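Local structure of monosaccharide ABC transporter substrate-binding protein, CUT2 family (Bradyrhizobium sp., 4YHS) at residues Y27-A32 against A296-I301; Y72-D77 against I343-G348. The protein probably binds a small solute, perhaps a sugar, in the periplasm and delivers it to an ABC transporter of the CUT2 family. One frame throughout, in Å; residues are numbered along the deposited sequence.

Interaction 1: residues Y27-A32 against A296-I301; sequences YPYDAA and ADSMVI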
loop_
_atom_site.group_PDB
_atom_site.type_symbol
_atom_site.label_atom_id
_atom_site.label_comp_id
_atom_site.label_asym_id
_atom_site.label_seq_id
_atom_site.Cartn_x
_atom_site.Cartn_y
_atom_site.Cartn_z
ATOM N N TYR A 27 16.342 1.953 -7.569
ATOM C CA TYR A 27 17.132 1.626 -6.404
ATOM C C TYR A 27 18.406 2.501 -6.311
ATOM O O TYR A 27 18.825 3.076 -7.310
ATOM C CB TYR A 27 17.509 0.150 -6.450
ATOM C CG TYR A 27 18.278 -0.252 -7.678
ATOM C CD1 TYR A 27 17.616 -0.660 -8.817
ATOM C CD2 TYR A 27 19.678 -0.231 -7.694
ATOM C CE1 TYR A 27 18.308 -1.044 -9.951
ATOM C CE2 TYR A 27 20.385 -0.615 -8.812
ATOM C CZ TYR A 27 19.694 -1.026 -9.945
ATOM O OH TYR A 27 20.381 -1.423 -11.078
ATOM N N PRO A 28 19.036 2.582 -5.121
ATOM C CA PRO A 28 18.573 2.003 -3.854
ATOM C C PRO A 28 17.349 2.722 -3.325
ATOM O O PRO A 28 17.157 3.904 -3.635
ATOM C CB PRO A 28 19.784 2.188 -2.919
ATOM C CG PRO A 28 20.582 3.297 -3.543
ATOM C CD PRO A 28 20.410 3.110 -5.000
ATOM N N TYR A 29 16.514 2.021 -2.564
ATOM C CA TYR A 29 15.246 2.591 -2.128
ATOM C C TYR A 29 15.153 2.509 -0.615
ATOM O O TYR A 29 15.490 1.490 -0.021
ATOM C CB TYR A 29 14.079 1.853 -2.792
ATOM C CG TYR A 29 12.801 2.675 -2.941
ATOM C CD1 TYR A 29 12.632 3.527 -4.012
ATOM C CD2 TYR A 29 11.762 2.588 -2.016
ATOM C CE1 TYR A 29 11.510 4.293 -4.162
ATOM C CE2 TYR A 29 10.597 3.352 -2.184
ATOM C CZ TYR A 29 10.493 4.210 -3.269
ATOM O OH TYR A 29 9.391 5.015 -3.480
ATOM N N ASP A 30 14.690 3.589 0.000
ATOM C CA ASP A 30 14.497 3.633 1.437
ATOM C C ASP A 30 13.439 2.627 1.807
ATOM O O ASP A 30 12.331 2.663 1.269
ATOM C CB ASP A 30 14.078 5.029 1.905
ATOM C CG ASP A 30 15.219 6.031 1.871
ATOM O OD1 ASP A 30 16.405 5.624 1.839
ATOM O OD2 ASP A 30 14.928 7.237 1.924
ATOM N N ALA A 31 13.809 1.731 2.721
ATOM C CA ALA A 31 12.938 0.651 3.176
ATOM C C ALA A 31 13.033 0.491 4.705
ATOM O O ALA A 31 13.852 1.147 5.372
ATOM C CB ALA A 31 13.314 -0.661 2.456
ATOM N N ALA A 32 12.179 -0.387 5.243
ATOM C CA ALA A 32 12.166 -0.739 6.653
ATOM C C ALA A 32 11.994 -2.235 6.752
ATOM O O ALA A 32 11.018 -2.775 6.219
ATOM C CB ALA A 32 11.028 -0.017 7.389
ATOM N N ALA A 296 2.520 7.540 0.850
ATOM C CA ALA A 296 2.654 6.575 -0.230
ATOM C C ALA A 296 3.344 5.343 0.312
ATOM O O ALA A 296 4.349 5.467 1.011
ATOM C CB ALA A 296 3.427 7.166 -1.377
ATOM N N ASP A 297 2.826 4.174 -0.032
ATOM C CA ASP A 297 3.475 2.898 0.363
ATOM C C ASP A 297 4.342 2.334 -0.746
ATOM O O ASP A 297 4.920 1.247 -0.605
ATOM C CB ASP A 297 2.451 1.846 0.813
ATOM C CG ASP A 297 1.637 1.242 -0.330
ATOM O OD1 ASP A 297 1.573 1.822 -1.418
ATOM O OD2 ASP A 297 1.012 0.199 -0.090
ATOM N N SER A 298 4.503 3.116 -1.799
ATOM C CA SER A 298 5.345 2.700 -2.927
ATOM C C SER A 298 4.968 1.271 -3.361
ATOM O O SER A 298 5.816 0.358 -3.384
ATOM C CB SER A 298 6.840 2.758 -2.558
ATOM O OG SER A 298 7.276 4.075 -2.317
HETATM N N MSE A 299 3.693 1.053 -3.670
HETATM C CA MSE A 299 3.236 -0.311 -3.992
HETATM C C MSE A 299 3.900 -0.888 -5.233
HETATM O O MSE A 299 4.056 -2.104 -5.355
HETATM C CB MSE A 299 1.705 -0.360 -4.148
HETATM C CG MSE A 299 1.092 -0.105 -5.515
HETATM SE SE MSE A 299 1.269 1.758 -6.101
HETATM C CE MSE A 299 -0.173 2.646 -5.072
ATOM N N VAL A 300 4.318 -0.029 -6.144
ATOM C CA VAL A 300 5.106 -0.492 -7.289
ATOM C C VAL A 300 6.394 -1.209 -6.826
ATOM O O VAL A 300 6.727 -2.319 -7.291
ATOM C CB VAL A 300 5.498 0.674 -8.224
ATOM C CG1 VAL A 300 6.356 0.182 -9.344
ATOM C CG2 VAL A 300 4.286 1.390 -8.795
ATOM N N ILE A 301 7.091 -0.560 -5.906
ATOM C CA ILE A 301 8.315 -1.073 -5.316
ATOM C C ILE A 301 8.073 -2.350 -4.480
ATOM O O ILE A 301 8.935 -3.227 -4.444
ATOM C CB ILE A 301 9.010 0.006 -4.436
ATOM C CG1 ILE A 301 9.254 1.327 -5.225
ATOM C CG2 ILE A 301 10.323 -0.532 -3.908
ATOM C CD1 ILE A 301 10.022 1.178 -6.556
#

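Interaction 2: residues Y72-D77 against I343-G348; sequences YWLGVD and ILPPDG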
loop_
_atom_site.group_PDB
_atom_site.type_symbol
_atom_site.label_atom_id
_atom_site.label_comp_id
_atom_site.label_asym_id
_atom_site.label_seq_id
_atom_site.Cartn_x
_atom_site.Cartn_y
_atom_site.Cartn_z
ATOM N N TYR A 72 -4.269 0.623 -7.778
ATOM C CA TYR A 72 -3.345 0.079 -6.810
ATOM C C TYR A 72 -2.719 -1.211 -7.348
ATOM O O TYR A 72 -1.500 -1.318 -7.432
ATOM C CB TYR A 72 -4.040 -0.192 -5.466
ATOM C CG TYR A 72 -3.040 -0.596 -4.393
ATOM C CD1 TYR A 72 -2.631 -1.922 -4.235
ATOM C CD2 TYR A 72 -2.497 0.364 -3.546
ATOM C CE1 TYR A 72 -1.689 -2.275 -3.268
ATOM C CE2 TYR A 72 -1.583 0.018 -2.560
ATOM C CZ TYR A 72 -1.190 -1.309 -2.422
ATOM O OH TYR A 72 -0.267 -1.670 -1.460
ATOM N N TRP A 73 -3.535 -2.189 -7.718
ATOM C CA TRP A 73 -2.990 -3.451 -8.219
ATOM C C TRP A 73 -2.395 -3.296 -9.617
ATOM O O TRP A 73 -1.464 -4.023 -9.970
ATOM C CB TRP A 73 -4.065 -4.567 -8.126
ATOM C CG TRP A 73 -4.189 -4.913 -6.667
ATOM C CD1 TRP A 73 -5.070 -4.390 -5.757
ATOM C CD2 TRP A 73 -3.334 -5.794 -5.922
ATOM N NE1 TRP A 73 -4.826 -4.907 -4.509
ATOM C CE2 TRP A 73 -3.772 -5.777 -4.587
ATOM C CE3 TRP A 73 -2.246 -6.596 -6.259
ATOM C CZ2 TRP A 73 -3.153 -6.529 -3.588
ATOM C CZ3 TRP A 73 -1.632 -7.360 -5.241
ATOM C CH2 TRP A 73 -2.096 -7.322 -3.948
ATOM N N LEU A 74 -2.851 -2.314 -10.398
ATOM C CA LEU A 74 -2.143 -1.988 -11.629
ATOM C C LEU A 74 -0.720 -1.515 -11.320
ATOM O O LEU A 74 0.228 -1.848 -12.016
ATOM C CB LEU A 74 -2.922 -0.930 -12.415
ATOM C CG LEU A 74 -2.506 -0.634 -13.852
ATOM C CD1 LEU A 74 -2.700 -1.871 -14.730
ATOM C CD2 LEU A 74 -3.323 0.564 -14.395
ATOM N N GLY A 75 -0.563 -0.718 -10.273
ATOM C CA GLY A 75 0.763 -0.327 -9.818
ATOM C C GLY A 75 1.644 -1.496 -9.393
ATOM O O GLY A 75 2.824 -1.579 -9.754
ATOM N N VAL A 76 1.076 -2.436 -8.637
ATOM C CA VAL A 76 1.840 -3.610 -8.268
ATOM C C VAL A 76 2.235 -4.404 -9.536
ATOM O O VAL A 76 3.375 -4.878 -9.639
ATOM C CB VAL A 76 1.064 -4.519 -7.307
ATOM C CG1 VAL A 76 1.958 -5.616 -6.827
ATOM C CG2 VAL A 76 0.521 -3.736 -6.139
ATOM N N ASP A 77 1.301 -4.536 -10.483
ATOM C CA ASP A 77 1.552 -5.219 -11.763
ATOM C C ASP A 77 2.754 -4.590 -12.481
ATOM O O ASP A 77 3.640 -5.279 -12.983
ATOM C CB ASP A 77 0.319 -5.161 -12.655
ATOM C CG ASP A 77 0.546 -5.805 -14.005
ATOM O OD1 ASP A 77 0.839 -7.019 -14.062
ATOM O OD2 ASP A 77 0.404 -5.103 -15.002
ATOM N N ILE A 343 5.357 5.083 -7.086
ATOM C CA ILE A 343 4.256 5.127 -6.107
ATOM C C ILE A 343 2.880 4.965 -6.701
ATOM O O ILE A 343 1.936 4.809 -5.944
ATOM C CB ILE A 343 4.259 6.444 -5.257
ATOM C CG1 ILE A 343 4.124 7.705 -6.124
ATOM C CG2 ILE A 343 5.547 6.520 -4.433
ATOM C CD1 ILE A 343 3.892 8.971 -5.296
ATOM N N LEU A 344 2.793 4.957 -8.027
ATOM C CA LEU A 344 1.557 4.709 -8.765
ATOM C C LEU A 344 1.904 4.082 -10.106
ATOM O O LEU A 344 3.042 4.215 -10.585
ATOM C CB LEU A 344 0.793 5.999 -8.991
ATOM C CG LEU A 344 -0.041 6.626 -7.868
ATOM C CD1 LEU A 344 -0.547 7.994 -8.336
ATOM C CD2 LEU A 344 -1.186 5.716 -7.516
ATOM N N PRO A 345 0.924 3.437 -10.757
ATOM C CA PRO A 345 1.220 3.059 -12.137
ATOM C C PRO A 345 1.305 4.286 -13.030
ATOM O O PRO A 345 0.692 5.301 -12.698
ATOM C CB PRO A 345 0.027 2.179 -12.519
ATOM C CG PRO A 345 -1.083 2.700 -11.679
ATOM C CD PRO A 345 -0.454 3.059 -10.365
ATOM N N PRO A 346 2.037 4.210 -14.153
ATOM C CA PRO A 346 2.002 5.323 -15.103
ATOM C C PRO A 346 0.572 5.565 -15.577
ATOM O O PRO A 346 -0.182 4.587 -15.645
ATOM C CB PRO A 346 2.889 4.825 -16.264
ATOM C CG PRO A 346 3.787 3.771 -15.594
ATOM C CD PRO A 346 2.899 3.110 -14.620
ATOM N N ASP A 347 0.206 6.802 -15.887
ATOM C CA ASP A 347 -1.063 7.043 -16.592
ATOM C C ASP A 347 -1.135 6.243 -17.878
ATOM O O ASP A 347 -0.172 6.154 -18.620
ATOM C CB ASP A 347 -1.230 8.520 -16.928
ATOM C CG ASP A 347 -1.205 9.398 -15.707
ATOM O OD1 ASP A 347 -2.217 9.445 -15.006
ATOM O OD2 ASP A 347 -0.176 10.036 -15.459
ATOM N N GLY A 348 -2.289 5.633 -18.136
ATOM C CA GLY A 348 -2.507 4.991 -19.418
ATOM C C GLY A 348 -1.946 3.585 -19.464
ATOM O O GLY A 348 -2.206 2.864 -20.402
#

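Interaction 1: residues Y27-A32 against A296-I301
Tyr29 links the N-terminal strand 29-35 to the start of helix 299-314, meeting Ser298 with its hydroxyl and Ile301 with its ring. Within the periplasmic-binding-protein fold this joins strand 29-35, which lies between strands 43-49 and 322-331 and runs antiparallel to both, to the turn that leads from strand 293-296 into the helix. The phenol is extended from the strand, CG lying anti to the backbone N (chi1 -154°), and this carries the ring over the first turn of the helix. Ile301 places CG1 beneath one face of that ring in a CH-pi contact, 3.8 Å from the ring centroid and 16° off the normal; its closest ring atom is CZ, so the carbon sits toward the hydroxyl end. The CG2 methyl touches the other end of the same ring, 3.9 Å from Tyr29 CD2. Both branches thus meet the same face, the isoleucine crossing the ring at a slant. Phe328 and Asn342 also pack on Tyr29, and Trp26 on Ile301, in a buried setting. Ser298, at the N-cap position, spends no capping bond on the helix through its side chain. Its hydroxyl reaches instead the ring's edge, near the ring plane, in a short hydrogen bond between Ser298 OG and Tyr29 OH, 2.6 Å long.

Interaction 2: residues Y72-D77 against I343-G348
Helix 71-87, which follows strand 60-65 in the parallel part of the mixed sheet, meets the C-terminal loop after strand 322-331 through the ring of Pro345, whose CB, CG and CD are set against the backbone of Gly75. Gly75 CA and Pro345 CD are 3.6 Å apart, while Pro345 CB and CG each approach Gly75 N to 3.7 Å. With no side chain on Gly75 the ring can settle directly on the helix backbone, and the CA atoms of Gly75 and Pro345 come within 4.1 Å. In periplasmic binding proteins of this type the helix after the first strand of a Rossmann-like lobe packs on one side of the sheet, and here the loop packs against the turn of the helix at Leu74 and Gly75, while Val76 and Trp73 contact Phe65 of strand 60-65. Leu74 borders the proline on one side: its CG, anti to the backbone N (chi1 -169°), stands 4.0 Å from Pro345 CB, and CD2 reaches Pro345 CG at 4.1 Å. The leucine side chain crosses the proline ring at about a right angle, and it also touches Phe349 further along the loop. No hydrogen bond joins the two segments; the carbonyl of Pro345 is instead bonded by Gln340 NE2.

In the fold
Both contacts are buried, with centres about 14 Å apart, and both tie a terminal part of the chain to a helix of the domain: the N-terminal strand in interaction 1, the C-terminal loop in interaction 2. The first combines a CH-pi contact with a close hydroxyl pair, whereas the second is wholly apolar and rests on a glycine backbone, with the partly exposed Leu74 at its margin. They meet directly where the two helices adjoin: Asp297 OD2 lies 2.6 Å from Tyr72 OH, a probable hydrogen bond, and selenomethionine Met299 packs on both Tyr72 and the backbone of Ile343, while Val300 CG2 touches Gly75 O.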